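Local coordinates for methyl-accepting chemotaxis protein, putative (Geobacter sulfurreducens, PDB 3OOV) that is probably a chemotaxis signal transducer, of which this fragment is a GAF domain, a fold that often serves as a sensory module, at residues 19-24 against 39-44; 121-126 against 159-164. All coordinates share one frame; numbering follows the deposited sequence.

Contact 1 (19-24 against 39-44); sequences EVLRLC and ILMADT
The side chain of Leu21 meets those of Ile39 and Met41 through aliphatic groups, so no flat side chain enters the interface. The guanidinium of Arg22 lies on the helix itself, with Glu19 CA 3.6 Å above one face and offset toward the rim. Across the contact, the flat group that is touched is the backbone carbonyl of Leu21. Ile39 CD1 comes within 3.2 Å of Leu21 O, a close approach. Ile39 holds CG1 beside its backbone N and anti to the carbonyl carbon (chi1 -53°), and an extended chi2 carries CD1 on to the helix backbone. Its other branch, CG2, crosses the Leu21 side chain and lies 4.0 Å from Leu21 CD2. Leu21 and Met41, a selenomethionine, reach toward each other tip to tip. Leu21 CD1 is 3.5 Å from Met41 CG, which is tight for two carbons, and 3.8 Å from Met41 SE. Cys24 adds a looser touch, CB to Ile39 CD1 at 4.3 Å. The axes of helix segment 19-24 and strand segment 39-42 run roughly antiparallel, at 152° and 9.7 Å. This buried contact packs helix 17-31 on the antiparallel sheet of the GAF fold. Ala156 of helix 143-167 and Val52 of strand 48-55 also touch Leu21. Phe130 of strand 125-133 packs on Cys24 and Ile39.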
ATOM      1  N   GLU A  19     -12.922 -18.504 -14.980  1.00 24.44           N
ATOM      2  CA  GLU A  19     -13.410 -17.746 -16.122  1.00 25.47           C
ATOM      3  C   GLU A  19     -13.566 -16.253 -15.774  1.00 24.00           C
ATOM      4  O   GLU A  19     -13.255 -15.381 -16.580  1.00 23.76           O
ATOM      5  CB  GLU A  19     -14.725 -18.353 -16.608  1.00 26.47           C
ATOM      6  CG  GLU A  19     -15.334 -17.765 -17.839  1.00 29.95           C
ATOM      7  CD  GLU A  19     -16.597 -18.546 -18.243  1.00 37.01           C
ATOM      8  OE1 GLU A  19     -16.524 -19.232 -19.296  1.00 41.55           O
ATOM      9  OE2 GLU A  19     -17.618 -18.513 -17.486  1.00 35.29           O
ATOM     10  N   VAL A  20     -14.042 -15.972 -14.568  1.00 22.68           N
ATOM     11  CA  VAL A  20     -14.236 -14.616 -14.131  1.00 22.49           C
ATOM     12  C   VAL A  20     -12.871 -13.919 -14.007  1.00 22.56           C
ATOM     13  O   VAL A  20     -12.754 -12.726 -14.269  1.00 23.82           O
ATOM     14  CB  VAL A  20     -14.900 -14.591 -12.781  1.00 21.67           C
ATOM     15  CG1 VAL A  20     -14.712 -13.234 -12.057  1.00 21.24           C
ATOM     16  CG2 VAL A  20     -16.414 -14.952 -12.920  1.00 25.26           C
ATOM     17  N   LEU A  21     -11.869 -14.670 -13.572  1.00 21.55           N
ATOM     18  CA  LEU A  21     -10.523 -14.165 -13.422  1.00 21.92           C
ATOM     19  C   LEU A  21      -9.949 -13.906 -14.830  1.00 22.14           C
ATOM     20  O   LEU A  21      -9.441 -12.819 -15.076  1.00 20.51           O
ATOM     21  CB  LEU A  21      -9.679 -15.163 -12.636  1.00 20.67           C
ATOM     22  CG  LEU A  21     -10.202 -15.245 -11.190  1.00 20.89           C
ATOM     23  CD1 LEU A  21      -9.412 -16.267 -10.399  1.00 11.38           C
ATOM     24  CD2 LEU A  21     -10.163 -13.885 -10.439  1.00 16.43           C
ATOM     25  N   ARG A  22     -10.135 -14.853 -15.747  1.00 22.05           N
ATOM     26  CA  ARG A  22      -9.671 -14.634 -17.096  1.00 25.51           C
ATOM     27  C   ARG A  22     -10.275 -13.361 -17.739  1.00 25.75           C
ATOM     28  O   ARG A  22      -9.544 -12.528 -18.298  1.00 26.01           O
ATOM     29  CB  ARG A  22      -9.795 -15.896 -17.965  1.00 24.76           C
ATOM     30  CG  ARG A  22      -8.779 -16.990 -17.605  1.00 26.20           C
ATOM     31  CD  ARG A  22      -8.773 -18.156 -18.618  1.00 31.94           C
ATOM     32  NE  ARG A  22     -10.125 -18.675 -18.830  1.00 35.70           N
ATOM     33  CZ  ARG A  22     -10.669 -19.733 -18.208  1.00 39.38           C
ATOM     34  NH1 ARG A  22      -9.988 -20.465 -17.324  1.00 37.31           N
ATOM     35  NH2 ARG A  22     -11.924 -20.065 -18.485  1.00 40.83           N
ATOM     36  N   LEU A  23     -11.567 -13.162 -17.554  1.00 26.31           N
ATOM     37  CA  LEU A  23     -12.280 -11.980 -18.060  1.00 26.00           C
ATOM     38  C   LEU A  23     -11.861 -10.692 -17.394  1.00 25.62           C
ATOM     39  O   LEU A  23     -11.789  -9.626 -18.059  1.00 25.74           O
ATOM     40  CB  LEU A  23     -13.776 -12.122 -17.831  1.00 25.84           C
ATOM     41  CG  LEU A  23     -14.579 -13.077 -18.703  1.00 28.59           C
ATOM     42  CD1 LEU A  23     -15.929 -13.429 -17.976  1.00 27.00           C
ATOM     43  CD2 LEU A  23     -14.841 -12.440 -20.142  1.00 25.98           C
ATOM     44  N   CYS A  24     -11.601 -10.745 -16.084  1.00 23.66           N
ATOM     45  CA  CYS A  24     -10.966  -9.604 -15.450  1.00 22.88           C
ATOM     46  C   CYS A  24      -9.621  -9.235 -16.105  1.00 21.48           C
ATOM     47  O   CYS A  24      -9.302  -8.040 -16.242  1.00 21.59           O
ATOM     48  CB  CYS A  24     -10.709  -9.863 -13.966  1.00 23.51           C
ATOM     49  SG  CYS A  24     -12.172  -9.686 -12.965  1.00 25.95           S
ATOM     50  N   ILE A  39      -2.931 -13.233 -12.728  1.00 12.31           N
ATOM     51  CA  ILE A  39      -3.807 -13.494 -11.577  1.00 12.17           C
ATOM     52  C   ILE A  39      -3.536 -14.884 -10.996  1.00 12.87           C
ATOM     53  O   ILE A  39      -3.585 -15.878 -11.711  1.00 12.44           O
ATOM     54  CB  ILE A  39      -5.298 -13.349 -11.923  1.00 12.40           C
ATOM     55  CG1 ILE A  39      -5.566 -12.008 -12.564  1.00 11.45           C
ATOM     56  CG2 ILE A  39      -6.216 -13.568 -10.625  1.00  8.99           C
ATOM     57  CD1 ILE A  39      -7.041 -11.893 -13.135  1.00 15.46           C
ATOM     58  N   LEU A  40      -3.212 -14.924  -9.706  1.00 12.73           N
ATOM     59  CA  LEU A  40      -2.840 -16.149  -9.002  1.00 13.35           C
ATOM     60  C   LEU A  40      -3.765 -16.304  -7.815  1.00 14.11           C
ATOM     61  O   LEU A  40      -4.066 -15.294  -7.138  1.00 15.51           O
ATOM     62  CB  LEU A  40      -1.405 -16.093  -8.526  1.00 11.64           C
ATOM     63  CG  LEU A  40      -0.407 -15.867  -9.714  1.00 16.12           C
ATOM     64  CD1 LEU A  40      -0.023 -14.389  -9.793  1.00 15.60           C
ATOM     65  CD2 LEU A  40       0.875 -16.713  -9.637  1.00 17.27           C
HETATM   66  N   MSE A  41      -4.232 -17.540  -7.590  1.00 13.66           N
HETATM   67  CA  MSE A  41      -5.206 -17.878  -6.520  1.00 13.69           C
HETATM   68  C   MSE A  41      -4.599 -18.859  -5.516  1.00 13.01           C
HETATM   69  O   MSE A  41      -3.927 -19.840  -5.918  1.00 12.06           O
HETATM   70  CB  MSE A  41      -6.470 -18.457  -7.157  1.00 13.77           C
HETATM   71  CG  MSE A  41      -7.156 -17.391  -8.038  1.00 16.18           C
HETATM   72 SE   MSE A  41      -7.983 -15.921  -6.928  1.00 23.68          SE
HETATM   73  CE  MSE A  41      -9.262 -17.031  -6.070  1.00 18.56           C
ATOM     74  N   ALA A  42      -4.720 -18.546  -4.226  1.00 12.16           N
ATOM     75  CA  ALA A  42      -4.201 -19.465  -3.183  1.00 13.10           C
ATOM     76  C   ALA A  42      -4.927 -20.811  -3.220  1.00 13.33           C
ATOM     77  O   ALA A  42      -6.160 -20.868  -3.520  1.00 12.75           O
ATOM     78  CB  ALA A  42      -4.412 -18.837  -1.812  1.00 14.12           C
ATOM     79  N   ASP A  43      -4.222 -21.892  -2.950  1.00 14.87           N
ATOM     80  CA  ASP A  43      -4.949 -23.181  -2.770  1.00 15.66           C
ATOM     81  C   ASP A  43      -5.719 -23.121  -1.428  1.00 17.70           C
ATOM     82  O   ASP A  43      -5.683 -22.070  -0.713  1.00 16.64           O
ATOM     83  CB  ASP A  43      -4.036 -24.392  -2.809  1.00 15.32           C
ATOM     84  CG  ASP A  43      -2.884 -24.338  -1.755  1.00 16.34           C
ATOM     85  OD1 ASP A  43      -2.709 -23.361  -1.003  1.00 14.92           O
ATOM     86  OD2 ASP A  43      -2.077 -25.275  -1.735  1.00 18.33           O
ATOM     87  N   THR A  44      -6.417 -24.223  -1.111  1.00 17.58           N
ATOM     88  CA  THR A  44      -7.270 -24.254   0.052  1.00 18.41           C
ATOM     89  C   THR A  44      -6.478 -24.153   1.360  1.00 17.93           C
ATOM     90  O   THR A  44      -6.937 -23.542   2.288  1.00 20.90           O
ATOM     91  CB  THR A  44      -8.341 -25.418   0.053  1.00 17.64           C
ATOM     92  OG1 THR A  44      -9.361 -25.066   0.984  1.00 18.00           O
ATOM     93  CG2 THR A  44      -7.752 -26.736   0.469  1.00 17.41           C
TER

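Contact 2 (121-126 against 159-164); sequences VVKGEA and AIVRIN
Val122 opens a type I' beta turn that ends at Glu125, and it faces Val161 on a helix. The turn joins strand 115-122 to strand 125-133 as a tight two-residue beta hairpin. Two backbone bonds close it: Val122 N to Glu125 O and Glu125 N to Val122 O, each 2.8 Å. Lys123 and Gly124 both have positive phi, as this turn requires. Segment 159-164 is helical throughout, with Ile163 N bonded to Ala159 O and Asn164 N to Ile160 O. The backbones come nearest at Val122 and Val161, with their CA atoms 7.3 Å apart.

Both valines point their CB toward the other segment. The CG2 methyl of Val161 meets both branches of Val122, at 3.7 Å from Val122 CG2 and 3.8 Å from Val122 CG1. Lys123 starts from the turn and bends at chi2 (99°) and chi3 (97°). These bends bring its end back toward the helix, where Lys123 NZ lies 4.0 Å from Val161 CG1. This is a van der Waals approach at the exposed margin of the contact.

Val122 also touches Ile127 of strand 125-133, and Ile160 packs on that same residue. Next to Val122 in strand 115-122, Val121 O accepts a hydrogen bond from Ser157 OG of helix 143-167. The contact thus rests the hairpin tip on helix 143-167, near the surface of the GAF domain.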
ATOM      1  N   VAL A 121      -9.275  -9.718  -1.934  1.00 19.22           N
ATOM      2  CA  VAL A 121      -9.557  -9.885  -0.514  1.00 21.21           C
ATOM      3  C   VAL A 121     -11.006 -10.220  -0.393  1.00 24.24           C
ATOM      4  O   VAL A 121     -11.885  -9.524  -0.944  1.00 24.19           O
ATOM      5  CB  VAL A 121      -9.208  -8.605   0.343  1.00 21.97           C
ATOM      6  CG1 VAL A 121      -9.636  -8.792   1.825  1.00 23.15           C
ATOM      7  CG2 VAL A 121      -7.687  -8.272   0.275  1.00 21.51           C
ATOM      8  N   VAL A 122     -11.268 -11.322   0.305  1.00 27.41           N
ATOM      9  CA  VAL A 122     -12.646 -11.715   0.640  1.00 29.79           C
ATOM     10  C   VAL A 122     -12.785 -11.760   2.173  1.00 30.38           C
ATOM     11  O   VAL A 122     -11.995 -12.401   2.857  1.00 30.80           O
ATOM     12  CB  VAL A 122     -13.029 -13.031  -0.095  1.00 30.15           C
ATOM     13  CG1 VAL A 122     -14.126 -13.809   0.671  1.00 32.51           C
ATOM     14  CG2 VAL A 122     -13.451 -12.711  -1.523  1.00 30.53           C
ATOM     15  N   LYS A 123     -13.721 -10.972   2.694  1.00 32.36           N
ATOM     16  CA  LYS A 123     -14.015 -10.888   4.129  1.00 34.32           C
ATOM     17  C   LYS A 123     -12.773 -10.772   5.022  1.00 33.94           C
ATOM     18  O   LYS A 123     -12.587 -11.550   5.973  1.00 34.55           O
ATOM     19  CB  LYS A 123     -14.940 -12.047   4.588  1.00 35.31           C
ATOM     20  CG  LYS A 123     -16.463 -11.666   4.563  1.00 41.25           C
ATOM     21  CD  LYS A 123     -17.258 -12.154   3.322  1.00 45.14           C
ATOM     22  CE  LYS A 123     -18.028 -13.488   3.610  1.00 48.02           C
ATOM     23  NZ  LYS A 123     -18.632 -14.202   2.380  1.00 48.18           N
ATOM     24  N   GLY A 124     -11.912  -9.813   4.700  1.00 32.35           N
ATOM     25  CA  GLY A 124     -10.693  -9.644   5.475  1.00 30.14           C
ATOM     26  C   GLY A 124      -9.585 -10.677   5.280  1.00 28.51           C
ATOM     27  O   GLY A 124      -8.570 -10.623   5.994  1.00 26.72           O
ATOM     28  N   GLU A 125      -9.736 -11.604   4.320  1.00 26.68           N
ATOM     29  CA  GLU A 125      -8.592 -12.499   4.005  1.00 26.07           C
ATOM     30  C   GLU A 125      -8.214 -12.447   2.512  1.00 23.40           C
ATOM     31  O   GLU A 125      -9.107 -12.398   1.648  1.00 22.12           O
ATOM     32  CB  GLU A 125      -8.862 -13.963   4.454  1.00 27.58           C
ATOM     33  CG  GLU A 125     -10.018 -14.114   5.464  1.00 34.36           C
ATOM     34  CD  GLU A 125      -9.686 -14.978   6.681  1.00 45.83           C
ATOM     35  OE1 GLU A 125      -8.950 -14.473   7.579  1.00 50.27           O
ATOM     36  OE2 GLU A 125     -10.174 -16.145   6.761  1.00 49.69           O
ATOM     37  N   ALA A 126      -6.910 -12.450   2.222  1.00 21.48           N
ATOM     38  CA  ALA A 126      -6.442 -12.548   0.845  1.00 20.00           C
ATOM     39  C   ALA A 126      -6.722 -13.954   0.363  1.00 18.92           C
ATOM     40  O   ALA A 126      -6.404 -14.956   1.039  1.00 19.25           O
ATOM     41  CB  ALA A 126      -4.971 -12.281   0.749  1.00 20.22           C
ATOM     42  N   ALA A 159     -17.439 -11.363  -7.166  1.00 23.34           N
ATOM     43  CA  ALA A 159     -17.922 -12.457  -7.953  1.00 22.48           C
ATOM     44  C   ALA A 159     -17.504 -13.835  -7.364  1.00 22.54           C
ATOM     45  O   ALA A 159     -18.228 -14.836  -7.509  1.00 21.61           O
ATOM     46  CB  ALA A 159     -17.447 -12.337  -9.360  1.00 21.43           C
ATOM     47  N   ILE A 160     -16.316 -13.914  -6.752  1.00 21.97           N
ATOM     48  CA  ILE A 160     -15.934 -15.147  -6.089  1.00 20.98           C
ATOM     49  C   ILE A 160     -16.953 -15.456  -4.962  1.00 21.94           C
ATOM     50  O   ILE A 160     -17.384 -16.572  -4.813  1.00 21.77           O
ATOM     51  CB  ILE A 160     -14.510 -15.070  -5.591  1.00 19.25           C
ATOM     52  CG1 ILE A 160     -13.610 -15.083  -6.846  1.00 21.32           C
ATOM     53  CG2 ILE A 160     -14.196 -16.262  -4.568  1.00 16.50           C
ATOM     54  CD1 ILE A 160     -12.179 -14.809  -6.578  1.00 21.13           C
ATOM     55  N   VAL A 161     -17.308 -14.432  -4.190  1.00 24.82           N
ATOM     56  CA  VAL A 161     -18.280 -14.536  -3.114  1.00 27.08           C
ATOM     57  C   VAL A 161     -19.653 -14.997  -3.649  1.00 29.17           C
ATOM     58  O   VAL A 161     -20.201 -15.991  -3.126  1.00 30.08           O
ATOM     59  CB  VAL A 161     -18.381 -13.231  -2.298  1.00 27.36           C
ATOM     60  CG1 VAL A 161     -19.628 -13.224  -1.369  1.00 27.65           C
ATOM     61  CG2 VAL A 161     -17.144 -13.069  -1.449  1.00 24.51           C
ATOM     62  N   ARG A 162     -20.176 -14.312  -4.682  1.00 29.29           N
ATOM     63  CA  ARG A 162     -21.406 -14.740  -5.354  1.00 29.14           C
ATOM     64  C   ARG A 162     -21.317 -16.192  -5.792  1.00 28.52           C
ATOM     65  O   ARG A 162     -22.213 -16.984  -5.522  1.00 28.29           O
ATOM     66  CB  ARG A 162     -21.784 -13.865  -6.567  1.00 29.57           C
ATOM     67  CG  ARG A 162     -22.911 -14.474  -7.472  1.00 31.77           C
ATOM     68  CD  ARG A 162     -23.392 -13.551  -8.712  1.00 39.43           C
ATOM     69  NE  ARG A 162     -22.320 -13.274  -9.702  1.00 36.26           N
ATOM     70  CZ  ARG A 162     -21.793 -14.174 -10.524  1.00 35.48           C
ATOM     71  NH1 ARG A 162     -22.290 -15.408 -10.539  1.00 36.32           N
ATOM     72  NH2 ARG A 162     -20.770 -13.835 -11.325  1.00 37.06           N
ATOM     73  N   ILE A 163     -20.239 -16.566  -6.465  1.00 27.26           N
ATOM     74  CA  ILE A 163     -20.179 -17.911  -6.981  1.00 24.68           C
ATOM     75  C   ILE A 163     -20.120 -18.913  -5.796  1.00 26.12           C
ATOM     76  O   ILE A 163     -20.805 -19.954  -5.813  1.00 25.56           O
ATOM     77  CB  ILE A 163     -19.038 -18.079  -7.952  1.00 24.17           C
ATOM     78  CG1 ILE A 163     -19.262 -17.259  -9.251  1.00 24.77           C
ATOM     79  CG2 ILE A 163     -18.768 -19.549  -8.244  1.00 20.01           C
ATOM     80  CD1 ILE A 163     -17.971 -17.157 -10.160  1.00 19.69           C
ATOM     81  N   ASN A 164     -19.347 -18.582  -4.762  1.00 24.75           N
ATOM     82  CA  ASN A 164     -19.208 -19.512  -3.643  1.00 26.59           C
ATOM     83  C   ASN A 164     -20.539 -19.711  -2.882  1.00 25.50           C
ATOM     84  O   ASN A 164     -20.886 -20.842  -2.546  1.00 24.28           O
ATOM     85  CB  ASN A 164     -18.042 -19.117  -2.687  1.00 24.96           C
ATOM     86  CG  ASN A 164     -16.638 -19.390  -3.299  1.00 28.37           C
ATOM     87  OD1 ASN A 164     -16.463 -20.262  -4.155  1.00 28.30           O
ATOM     88  ND2 ASN A 164     -15.628 -18.677  -2.792  1.00 29.11           N
TER

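Contact 1 and contact 2 lie about 11 Å apart between centres and follow one another along the chain. Both pack helices on one antiparallel sheet with the strand order 3-2-1-6-5-4, as in GAF domains. Strands 36-42 and 125-133 are neighbours in that sheet. The contacts also touch directly: Met41 CE lies 3.7 Å from Ile160 CD1. Helix meets helix through Val20, whose CG2 is 3.9 Å from Ile163 CD1 and whose CG1 is 3.9 Å from Ala159 CB. Contact 1 is buried and contact 2 is at the surface: the centre of contact 1 is about 8 Å from the chain centre, that of contact 2 about 15 Å.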